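Metallopeptidase containing co-catalytic metalloactive site (Shewanella denitrificans OS217, PDB 3B2Y) probably acts as a zinc-dependent metallocarboxypeptidase of the M14 family, hydrolysing peptide or related bonds at a metal site that holds nickel in this crystal. Local coordinates at residues E177-S182 against C244-G249; N23-F28 against G113-H118; L157-S162 against E231-R236; S61-L66 against R100-L105. All coordinates share one frame; numbering follows the deposited sequence.

Contact 1. Residues E177-S182 against C244-G249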
# COMPACT_ATOMS: atom_id res chain seq x y z
N GLU A 177 -6.47 0.59 -16.97
CA GLU A 177 -6.76 -0.78 -16.59
C GLU A 177 -6.00 -1.13 -15.32
O GLU A 177 -5.01 -0.47 -14.99
CB GLU A 177 -6.32 -1.72 -17.72
CG GLU A 177 -7.20 -1.68 -18.97
CD GLU A 177 -6.48 -2.22 -20.18
OE1 GLU A 177 -5.22 -2.08 -20.26
OE2 GLU A 177 -7.16 -2.76 -21.08
N THR A 178 -6.49 -2.15 -14.61
CA THR A 178 -5.88 -2.57 -13.36
C THR A 178 -5.09 -3.90 -13.40
O THR A 178 -5.26 -4.77 -14.28
CB THR A 178 -6.97 -2.64 -12.27
OG1 THR A 178 -6.38 -2.71 -10.97
CG2 THR A 178 -7.87 -3.90 -12.50
N TYR A 179 -4.21 -4.05 -12.39
CA TYR A 179 -3.47 -5.30 -12.30
C TYR A 179 -2.89 -5.40 -10.91
O TYR A 179 -3.04 -4.48 -10.13
CB TYR A 179 -2.39 -5.43 -13.41
CG TYR A 179 -1.35 -4.35 -13.41
CD1 TYR A 179 -1.60 -3.11 -13.98
CD2 TYR A 179 -0.10 -4.58 -12.84
CE1 TYR A 179 -0.63 -2.11 -13.98
CE2 TYR A 179 0.89 -3.59 -12.86
CZ TYR A 179 0.61 -2.35 -13.42
OH TYR A 179 1.59 -1.37 -13.41
N VAL A 180 -2.31 -6.56 -10.63
CA VAL A 180 -1.75 -6.85 -9.35
C VAL A 180 -0.42 -7.60 -9.51
O VAL A 180 -0.30 -8.53 -10.30
CB VAL A 180 -2.71 -7.70 -8.50
CG1 VAL A 180 -2.98 -9.11 -9.14
CG2 VAL A 180 -2.09 -7.87 -7.15
N TYR A 181 0.60 -7.18 -8.76
CA TYR A 181 1.79 -8.01 -8.60
C TYR A 181 1.56 -8.99 -7.47
O TYR A 181 1.05 -8.60 -6.44
CB TYR A 181 2.97 -7.15 -8.16
CG TYR A 181 3.48 -6.15 -9.15
CD1 TYR A 181 2.94 -4.87 -9.23
CD2 TYR A 181 4.54 -6.47 -9.96
CE1 TYR A 181 3.44 -3.96 -10.11
CE2 TYR A 181 5.06 -5.57 -10.83
CZ TYR A 181 4.52 -4.32 -10.92
OH TYR A 181 5.07 -3.43 -11.84
N SER A 182 1.98 -10.22 -7.59
CA SER A 182 1.79 -11.15 -6.47
C SER A 182 3.01 -12.07 -6.27
O SER A 182 3.74 -12.34 -7.20
CB SER A 182 0.50 -11.97 -6.66
OG SER A 182 0.72 -13.07 -7.46
N CYS A 244 1.04 -6.39 -4.57
CA CYS A 244 1.04 -4.95 -4.79
C CYS A 244 -0.06 -4.66 -5.78
O CYS A 244 0.02 -5.11 -6.94
CB CYS A 244 2.40 -4.56 -5.33
SG CYS A 244 2.54 -2.84 -5.84
N SER A 245 -1.14 -4.02 -5.33
CA SER A 245 -2.20 -3.68 -6.27
C SER A 245 -1.81 -2.41 -7.02
O SER A 245 -1.11 -1.52 -6.49
CB SER A 245 -3.53 -3.51 -5.56
OG SER A 245 -3.40 -2.67 -4.44
N GLU A 246 -2.30 -2.32 -8.24
CA GLU A 246 -2.07 -1.15 -9.08
C GLU A 246 -3.42 -0.70 -9.65
O GLU A 246 -3.90 -1.29 -10.65
CB GLU A 246 -1.16 -1.52 -10.24
CG GLU A 246 0.29 -1.86 -9.83
CD GLU A 246 1.14 -0.63 -9.57
OE1 GLU A 246 0.64 0.51 -9.71
OE2 GLU A 246 2.33 -0.82 -9.21
N THR A 247 -4.02 0.32 -9.03
CA THR A 247 -5.21 0.97 -9.62
C THR A 247 -4.80 1.99 -10.72
O THR A 247 -3.70 2.59 -10.68
CB THR A 247 -6.13 1.57 -8.51
OG1 THR A 247 -5.36 2.39 -7.62
CG2 THR A 247 -6.82 0.44 -7.68
N PRO A 248 -5.65 2.18 -11.75
CA PRO A 248 -5.37 3.07 -12.87
C PRO A 248 -5.58 4.54 -12.54
O PRO A 248 -6.70 4.93 -12.17
CB PRO A 248 -6.38 2.64 -13.93
CG PRO A 248 -7.48 1.94 -13.16
CD PRO A 248 -6.94 1.47 -11.89
N GLY A 249 -4.54 5.35 -12.70
CA GLY A 249 -4.62 6.77 -12.30
C GLY A 249 -5.44 7.67 -13.22
O GLY A 249 -5.78 8.83 -12.86
O HOH W 1 -3.14 0.28 -13.14
O HOH W 2 3.65 -1.12 -11.83
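The side chain of Glu-246 lies alongside the Tyr-179 ring, and both point the same way. Its CB sits over the ring centre in a CH-pi contact, and CG is 3.5 Å from Tyr-179 CE2. The chain bends at chi2 (-80°), and the carboxylate plane lies 20° from that of the ring. Glu-246 OE2 comes 3.4 Å from Tyr-181 CE1. A water joins the hydroxyls of Tyr-179 and Tyr-181 and bonds weakly to OE2. Beyond these groups, antiparallel strands 179-182 and 244-248 set the spacing. Tyr-179/Glu-246 and Tyr-181/Cys-244 are hydrogen-bonded pairs; Glu-246 N gives to Tyr-179 O at 3.0 Å. Glu-246 O accepts from Tyr-179 N, a second water and Thr-178 OG1, the last at 2.9 Å and from above the carbonyl plane. Tyr-179 OH is also hydrogen-bonded to Asp-172 OD2. Replacing Tyr-179 by an alanine would probably uncover one flank of the Glu-246 chain, set its carboxylate freer to turn and leave Asp-172 without this mate. Glu-246 is the predicted proton donor/acceptor, about 5 Å from the nickel held by His-76, Glu-79 and His-170. Ring, water and strand pairing thus probably restrain this carboxylate near the metal, consistent with the M14 family.

Contact 2. Residues N23-F28 against G113-H118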
# COMPACT_ATOMS: atom_id res chain seq x y z
N ASN A 23 -3.89 15.89 -2.37
CA ASN A 23 -2.60 16.20 -1.75
C ASN A 23 -2.75 17.01 -0.47
O ASN A 23 -1.77 17.60 -0.00
CB ASN A 23 -1.63 16.86 -2.73
CG ASN A 23 -2.05 18.25 -3.09
OD1 ASN A 23 -3.25 18.55 -3.04
ND2 ASN A 23 -1.10 19.12 -3.47
N ASP A 24 -3.96 17.00 0.10
CA ASP A 24 -4.25 17.79 1.31
C ASP A 24 -3.78 16.93 2.49
O ASP A 24 -4.53 16.18 3.14
CB ASP A 24 -5.71 18.17 1.39
CG ASP A 24 -6.00 19.09 2.52
OD1 ASP A 24 -5.12 19.26 3.39
OD2 ASP A 24 -7.11 19.69 2.51
N ILE A 25 -2.48 17.05 2.75
CA ILE A 25 -1.82 16.15 3.72
C ILE A 25 -2.26 16.46 5.16
O ILE A 25 -2.39 15.56 5.99
CB ILE A 25 -0.28 16.23 3.54
CG1 ILE A 25 0.42 15.14 4.34
CG2 ILE A 25 0.27 17.56 3.91
CD1 ILE A 25 1.90 14.88 3.90
N ASP A 26 -2.59 17.72 5.46
CA ASP A 26 -3.05 18.05 6.80
C ASP A 26 -4.42 17.43 7.08
O ASP A 26 -4.64 16.89 8.15
CB ASP A 26 -3.13 19.58 7.00
CG ASP A 26 -1.72 20.24 7.05
OD1 ASP A 26 -0.74 19.59 7.50
OD2 ASP A 26 -1.61 21.42 6.67
N ALA A 27 -5.32 17.48 6.10
CA ALA A 27 -6.63 16.84 6.20
C ALA A 27 -6.43 15.36 6.37
O ALA A 27 -7.11 14.75 7.18
CB ALA A 27 -7.46 17.11 4.94
N PHE A 28 -5.53 14.79 5.57
CA PHE A 28 -5.24 13.34 5.69
C PHE A 28 -4.86 12.96 7.11
O PHE A 28 -5.49 12.07 7.72
CB PHE A 28 -4.14 12.93 4.71
CG PHE A 28 -3.83 11.46 4.74
CD1 PHE A 28 -4.69 10.54 4.22
CD2 PHE A 28 -2.68 11.03 5.38
CE1 PHE A 28 -4.39 9.21 4.28
CE2 PHE A 28 -2.36 9.72 5.45
CZ PHE A 28 -3.21 8.80 4.94
N GLY A 113 6.43 13.70 -1.06
CA GLY A 113 5.93 13.39 -2.39
C GLY A 113 4.41 13.50 -2.45
O GLY A 113 3.86 14.04 -3.42
N PHE A 114 3.73 13.00 -1.42
CA PHE A 114 2.28 13.05 -1.30
C PHE A 114 1.80 14.52 -1.33
O PHE A 114 0.87 14.84 -2.03
CB PHE A 114 1.85 12.33 -0.04
CG PHE A 114 0.38 12.27 0.19
CD1 PHE A 114 -0.40 11.25 -0.35
CD2 PHE A 114 -0.23 13.19 1.03
CE1 PHE A 114 -1.76 11.16 -0.06
CE2 PHE A 114 -1.58 13.11 1.32
CZ PHE A 114 -2.35 12.08 0.76
N LYS A 115 2.44 15.37 -0.52
CA LYS A 115 2.09 16.81 -0.44
C LYS A 115 2.23 17.47 -1.81
O LYS A 115 1.45 18.39 -2.16
CB LYS A 115 3.00 17.50 0.62
CG LYS A 115 2.78 18.98 0.76
CD LYS A 115 3.66 19.55 1.89
CE LYS A 115 3.74 21.06 1.80
NZ LYS A 115 4.69 21.43 0.72
N ALA A 116 3.21 17.07 -2.59
CA ALA A 116 3.46 17.73 -3.86
C ALA A 116 2.88 16.98 -5.06
O ALA A 116 3.09 17.37 -6.21
CB ALA A 116 4.94 17.94 -4.03
N GLY A 117 2.16 15.90 -4.78
CA GLY A 117 1.57 15.03 -5.79
C GLY A 117 2.52 14.39 -6.81
O GLY A 117 2.12 14.14 -7.96
N HIS A 118 3.75 14.11 -6.42
CA HIS A 118 4.69 13.46 -7.35
C HIS A 118 5.34 12.23 -6.73
O HIS A 118 5.43 12.08 -5.53
CB HIS A 118 5.75 14.44 -7.90
CG HIS A 118 6.58 15.15 -6.87
ND1 HIS A 118 7.25 14.51 -5.86
CD2 HIS A 118 6.94 16.45 -6.77
CE1 HIS A 118 7.92 15.38 -5.13
NE2 HIS A 118 7.76 16.57 -5.66
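Asn-23 ND2 gives a hydrogen bond to Lys-115 O at 3.0 Å. The bond is bent, with an N-H...O angle of 139°, and the acceptor lies out of the amide plane. It joins the residues before helix 25-39 to the end of helix 111-115, where Gly-117, with positive phi, closes a Schellman motif. The Asn-23 torsion (chi1 70°) sets CG between the backbone N and the carbonyl carbon, which brings the amide to Lys-115 O. Asn-23 CB rests 3.3 Å from Phe-114 O. OD1 of the same amide is held by Gln-21. A leucine in place of Asn-23 would probably leave Lys-115 O without this donor and Gln-21 without this acceptor. At the start of helix 25-39, Asp-24 is the N-cap: its OD1 accepts from Ala-27 N, which comes from above the carboxylate plane.

The apolar half is built on Phe-114. Ile-25 CA lies at its ring edge, in plane, and Ile-25 CG1 is 3.9 Å from Phe-114 CD2. The Phe-114 edge also turns toward the Phe-28 face, with centroids 5.4 Å apart and planes at 52°. Trp-84 of helix 81-92 meets both phenylalanine rings. On the outer side, Ile-25 CG2 touches the Lys-115 chain at CG, 4.3 Å away.

Contact 3. Residues L157-S162 against E231-R236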
# COMPACT_ATOMS: atom_id res chain seq x y z
N LEU A 157 10.83 -5.21 13.02
CA LEU A 157 9.46 -4.88 13.39
C LEU A 157 8.56 -5.08 12.15
O LEU A 157 7.49 -5.69 12.23
CB LEU A 157 9.40 -3.48 13.92
CG LEU A 157 8.03 -2.93 14.27
CD1 LEU A 157 7.51 -3.67 15.48
CD2 LEU A 157 8.10 -1.45 14.43
N LEU A 158 9.03 -4.65 10.97
CA LEU A 158 8.22 -4.74 9.77
C LEU A 158 8.08 -6.20 9.27
O LEU A 158 7.04 -6.57 8.74
CB LEU A 158 8.80 -3.87 8.66
CG LEU A 158 8.59 -2.40 9.04
CD1 LEU A 158 9.43 -1.52 8.09
CD2 LEU A 158 7.11 -1.98 9.07
N CYS A 159 9.14 -6.97 9.39
CA CYS A 159 9.12 -8.39 9.07
C CYS A 159 8.14 -9.14 9.99
O CYS A 159 7.31 -9.91 9.51
CB CYS A 159 10.53 -8.96 9.09
SG CYS A 159 11.49 -8.28 7.67
N ALA A 160 8.22 -8.89 11.29
CA ALA A 160 7.20 -9.43 12.26
C ALA A 160 5.76 -9.09 11.83
O ALA A 160 4.84 -9.97 11.86
CB ALA A 160 7.47 -8.91 13.70
N ALA A 161 5.57 -7.84 11.40
CA ALA A 161 4.23 -7.32 11.03
C ALA A 161 3.63 -7.95 9.79
O ALA A 161 2.41 -7.94 9.62
CB ALA A 161 4.27 -5.74 10.96
N SER A 162 4.47 -8.57 8.95
CA SER A 162 4.05 -8.99 7.58
C SER A 162 4.21 -10.50 7.46
O SER A 162 4.09 -11.05 6.36
CB SER A 162 4.89 -8.28 6.52
OG SER A 162 6.27 -8.46 6.84
N GLU A 231 8.05 -4.68 -0.85
CA GLU A 231 7.30 -5.94 -0.83
C GLU A 231 8.19 -7.15 -1.18
O GLU A 231 8.06 -8.20 -0.57
CB GLU A 231 6.02 -5.81 -1.70
CG GLU A 231 6.23 -5.42 -3.17
CD GLU A 231 6.31 -3.91 -3.46
OE1 GLU A 231 6.60 -3.08 -2.57
OE2 GLU A 231 6.08 -3.56 -4.64
N ALA A 232 9.05 -7.05 -2.17
CA ALA A 232 9.93 -8.20 -2.48
C ALA A 232 10.89 -8.47 -1.33
O ALA A 232 11.20 -9.64 -1.03
CB ALA A 232 10.70 -8.00 -3.80
N PHE A 233 11.42 -7.41 -0.76
CA PHE A 233 12.23 -7.45 0.47
C PHE A 233 11.52 -8.23 1.60
O PHE A 233 12.09 -9.13 2.22
CB PHE A 233 12.55 -6.02 0.98
CG PHE A 233 13.21 -6.01 2.31
CD1 PHE A 233 14.55 -6.40 2.42
CD2 PHE A 233 12.51 -5.68 3.50
CE1 PHE A 233 15.18 -6.44 3.68
CE2 PHE A 233 13.14 -5.73 4.77
CZ PHE A 233 14.49 -6.07 4.85
N LEU A 234 10.28 -7.89 1.87
CA LEU A 234 9.57 -8.58 2.94
C LEU A 234 9.34 -10.10 2.59
O LEU A 234 9.37 -10.92 3.46
CB LEU A 234 8.30 -7.89 3.33
CG LEU A 234 8.35 -6.45 3.77
CD1 LEU A 234 6.95 -5.94 3.87
CD2 LEU A 234 9.05 -6.44 5.08
N VAL A 235 9.14 -10.44 1.31
CA VAL A 235 9.03 -11.82 0.90
C VAL A 235 10.35 -12.55 1.11
O VAL A 235 10.40 -13.67 1.63
CB VAL A 235 8.49 -11.89 -0.53
CG1 VAL A 235 8.57 -13.33 -1.11
CG2 VAL A 235 7.02 -11.27 -0.53
N ARG A 236 11.45 -11.96 0.66
CA ARG A 236 12.79 -12.60 0.84
C ARG A 236 13.04 -12.78 2.36
O ARG A 236 13.71 -13.70 2.80
CB ARG A 236 13.84 -11.69 0.26
CG ARG A 236 13.83 -11.61 -1.22
CD ARG A 236 15.19 -11.12 -1.70
NE ARG A 236 15.19 -10.84 -3.13
CZ ARG A 236 14.91 -9.64 -3.66
NH1 ARG A 236 14.62 -8.60 -2.88
NH2 ARG A 236 14.93 -9.51 -4.99
O HOH W 3 8.29 -10.36 6.26
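Two helices that lie in the chain before strands of the central sheet meet here, helix 155-161 ahead of strand 165-172 and helix 230-236 ahead of strand 242-248. Their local axes cross at -79° and come no closer than 10.1 Å. The contact is small, and side chains bridge the gap at one point. Leu-234 carries most of the contact. Its CG stands anti to the carbonyl carbon (chi1 -56°), which sends both methyl groups toward the last turn of helix 155-161. Leu-234 CD2 touches two side chains, 4.0 Å from Cys-159 SG and 3.9 Å from Ser-162 OG. CD1 also reaches Ser-162, at CB and OG. Leu-158 CB is a looser neighbour of CD2.

Cys-159 has a second partner in Phe-233. Cys-159 SG is 4.2 Å from Phe-233 CE2 and approaches the ring obliquely, a sulfur-aromatic contact with SG 5.2 Å from the ring centroid.

The Ser-162 hydroxyl is turned back to its own helix. Ser-162 OG gives its proton to Leu-158 O at 2.8 Å, so this helix-end carbonyl is satisfied from within the segment. The same hydroxyl oxygen accepts from a water, and that water also lies 3.1 Å from Leu-234 O. No direct hydrogen bond joins the two segments.

Around the crossing, Leu-234 also packs on Ile-166 of strand 165-172, and Phe-233 on Phe-131 of a loop. Leu-157 faces strand 52-58, while Val-235 touches Ala-242 of strand 242-248. The helix pair thus lies against the sheet, with helix 155-161 reaching the neighbouring two-stranded sheet.

Contact 4. Residues S61-L66 against R100-L105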
# COMPACT_ATOMS: atom_id res chain seq x y z
N SER A 61 -1.49 -4.96 21.41
CA SER A 61 -0.67 -6.15 21.63
C SER A 61 -0.76 -7.12 20.44
O SER A 61 -1.85 -7.41 19.96
CB SER A 61 -1.17 -6.88 22.87
OG SER A 61 -1.34 -5.99 23.97
N GLN A 62 0.38 -7.66 20.00
CA GLN A 62 0.39 -8.71 19.01
C GLN A 62 0.12 -10.04 19.72
O GLN A 62 0.76 -10.36 20.72
CB GLN A 62 1.72 -8.79 18.26
CG GLN A 62 2.25 -7.47 17.71
CD GLN A 62 1.20 -6.58 17.05
OE1 GLN A 62 0.82 -6.80 15.90
NE2 GLN A 62 0.76 -5.56 17.77
N ARG A 63 -0.85 -10.80 19.21
CA ARG A 63 -1.17 -12.10 19.77
C ARG A 63 -0.53 -13.19 18.90
O ARG A 63 -0.69 -13.19 17.69
CB ARG A 63 -2.69 -12.25 19.83
CG ARG A 63 -3.42 -11.10 20.54
CD ARG A 63 -3.11 -11.08 22.03
NE ARG A 63 -3.48 -12.34 22.70
CZ ARG A 63 -4.62 -12.58 23.35
NH1 ARG A 63 -5.57 -11.65 23.45
NH2 ARG A 63 -4.82 -13.77 23.91
N SER A 64 0.20 -14.11 19.53
CA SER A 64 0.96 -15.15 18.79
C SER A 64 0.08 -16.10 17.97
O SER A 64 0.48 -16.61 16.91
CB SER A 64 1.77 -15.98 19.77
OG SER A 64 0.91 -16.49 20.78
N ASP A 65 -1.12 -16.33 18.46
CA ASP A 65 -2.10 -17.20 17.81
C ASP A 65 -2.84 -16.58 16.62
O ASP A 65 -3.60 -17.31 15.97
CB ASP A 65 -3.12 -17.68 18.84
CG ASP A 65 -3.75 -16.53 19.64
OD1 ASP A 65 -3.00 -15.60 20.02
OD2 ASP A 65 -4.97 -16.55 19.89
N LEU A 66 -2.62 -15.28 16.33
CA LEU A 66 -3.37 -14.57 15.27
C LEU A 66 -2.40 -14.27 14.12
O LEU A 66 -1.22 -14.08 14.37
CB LEU A 66 -3.96 -13.25 15.79
CG LEU A 66 -4.95 -13.28 16.97
CD1 LEU A 66 -5.37 -11.84 17.31
CD2 LEU A 66 -6.17 -14.21 16.65
N ARG A 100 -9.13 -11.07 15.56
CA ARG A 100 -8.76 -12.22 14.75
C ARG A 100 -7.50 -12.03 13.94
O ARG A 100 -7.03 -12.99 13.35
CB ARG A 100 -9.93 -12.70 13.90
CG ARG A 100 -10.20 -12.00 12.64
CD ARG A 100 -11.23 -12.84 11.85
NE ARG A 100 -11.41 -12.24 10.54
CZ ARG A 100 -12.11 -11.13 10.31
NH1 ARG A 100 -12.81 -10.56 11.28
NH2 ARG A 100 -12.19 -10.64 9.09
N VAL A 101 -6.92 -10.83 13.98
CA VAL A 101 -5.72 -10.54 13.20
C VAL A 101 -4.88 -9.46 13.85
O VAL A 101 -5.40 -8.48 14.42
CB VAL A 101 -6.10 -10.19 11.73
CG1 VAL A 101 -6.94 -8.92 11.69
CG2 VAL A 101 -4.84 -10.06 10.80
N ASN A 102 -3.56 -9.62 13.80
CA ASN A 102 -2.65 -8.52 14.18
C ASN A 102 -2.46 -7.70 12.93
O ASN A 102 -1.68 -8.05 12.08
CB ASN A 102 -1.34 -9.08 14.69
CG ASN A 102 -1.50 -9.95 15.89
OD1 ASN A 102 -2.17 -9.57 16.86
ND2 ASN A 102 -0.84 -11.13 15.87
N LEU A 103 -3.27 -6.67 12.75
CA LEU A 103 -3.18 -5.88 11.50
C LEU A 103 -2.29 -4.68 11.78
O LEU A 103 -2.47 -3.98 12.78
CB LEU A 103 -4.56 -5.45 10.99
CG LEU A 103 -4.64 -4.66 9.65
CD1 LEU A 103 -3.93 -5.44 8.52
CD2 LEU A 103 -6.06 -4.44 9.23
N SER A 104 -1.27 -4.54 10.95
CA SER A 104 -0.39 -3.37 10.98
C SER A 104 -0.61 -2.52 9.76
O SER A 104 -0.91 -3.04 8.71
CB SER A 104 1.03 -3.87 11.12
OG SER A 104 1.20 -4.55 12.40
N LEU A 105 -0.53 -1.20 9.92
CA LEU A 105 -0.83 -0.23 8.84
C LEU A 105 0.29 0.82 8.72
O LEU A 105 0.78 1.30 9.71
CB LEU A 105 -2.14 0.47 9.15
CG LEU A 105 -3.35 -0.44 9.36
CD1 LEU A 105 -4.47 0.35 10.00
CD2 LEU A 105 -3.74 -1.05 8.03
O HOH W 4 1.26 -13.20 14.54
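The Asn-102 amide is set against the backbone of Arg-63, which it holds by both ends. Asn-102 OD1 accepts from Arg-63 N at 3.0 Å in a nearly straight bond (171°), with the donor tilted from the carbonyl plane. Asn-102 ND2 gives to Arg-63 O at 2.8 Å, and this acceptor lies in the amide plane. Asn-102 CG is anti to its carbonyl carbon (chi1 -60°), which points the amide toward the loop. Leu-66 N also gives to Arg-63 O, closing the type I turn 63-66, and reaches that oxygen from the face opposite ND2.

Gln-62 crosses Asn-102 at a slant, with the amide planes 46° apart. Gln-62 OE1 lies 3.4 Å from Asn-102 CB. Leu-66 runs at about a right angle to Asn-102. Leu-66 CD2 sits 3.6 Å from Arg-100 O and its CD1 3.8 Å from Val-101 N, so the branch covers the backbone before strand 102-106. A water donates to Leu-66 O and accepts weakly from Asn-102 ND2.

Beyond the pair, Asn-102 shares backbone bonds with Pro-67 and Leu-69. One side-chain amide thus offers a donor and an acceptor to the O and N of a single residue, much as a backbone would, in a loop without regular secondary structure.

Contact 1 and contact 4 both reach the six-stranded sheet, on opposite sides of the chain's centre. Contact 1 is buried and pairs neighbouring strands backbone to backbone. Contact 4, partly exposed, fastens a loop to an outermost strand through one amide and the packing of Leu-66. Contact 3 touches both: Glu-231 OE2 packs on Cys-244 SG, and Ala-161 CB on Ser-104 OG. Its chemistry is mostly apolar, with one bridging water. Contact 2 touches none of the others. It is largely buried, and combines aromatic packing with helix-end bonds. Only contact 1 holds the predicted active-site residue; the other three lie away from the annotated sites.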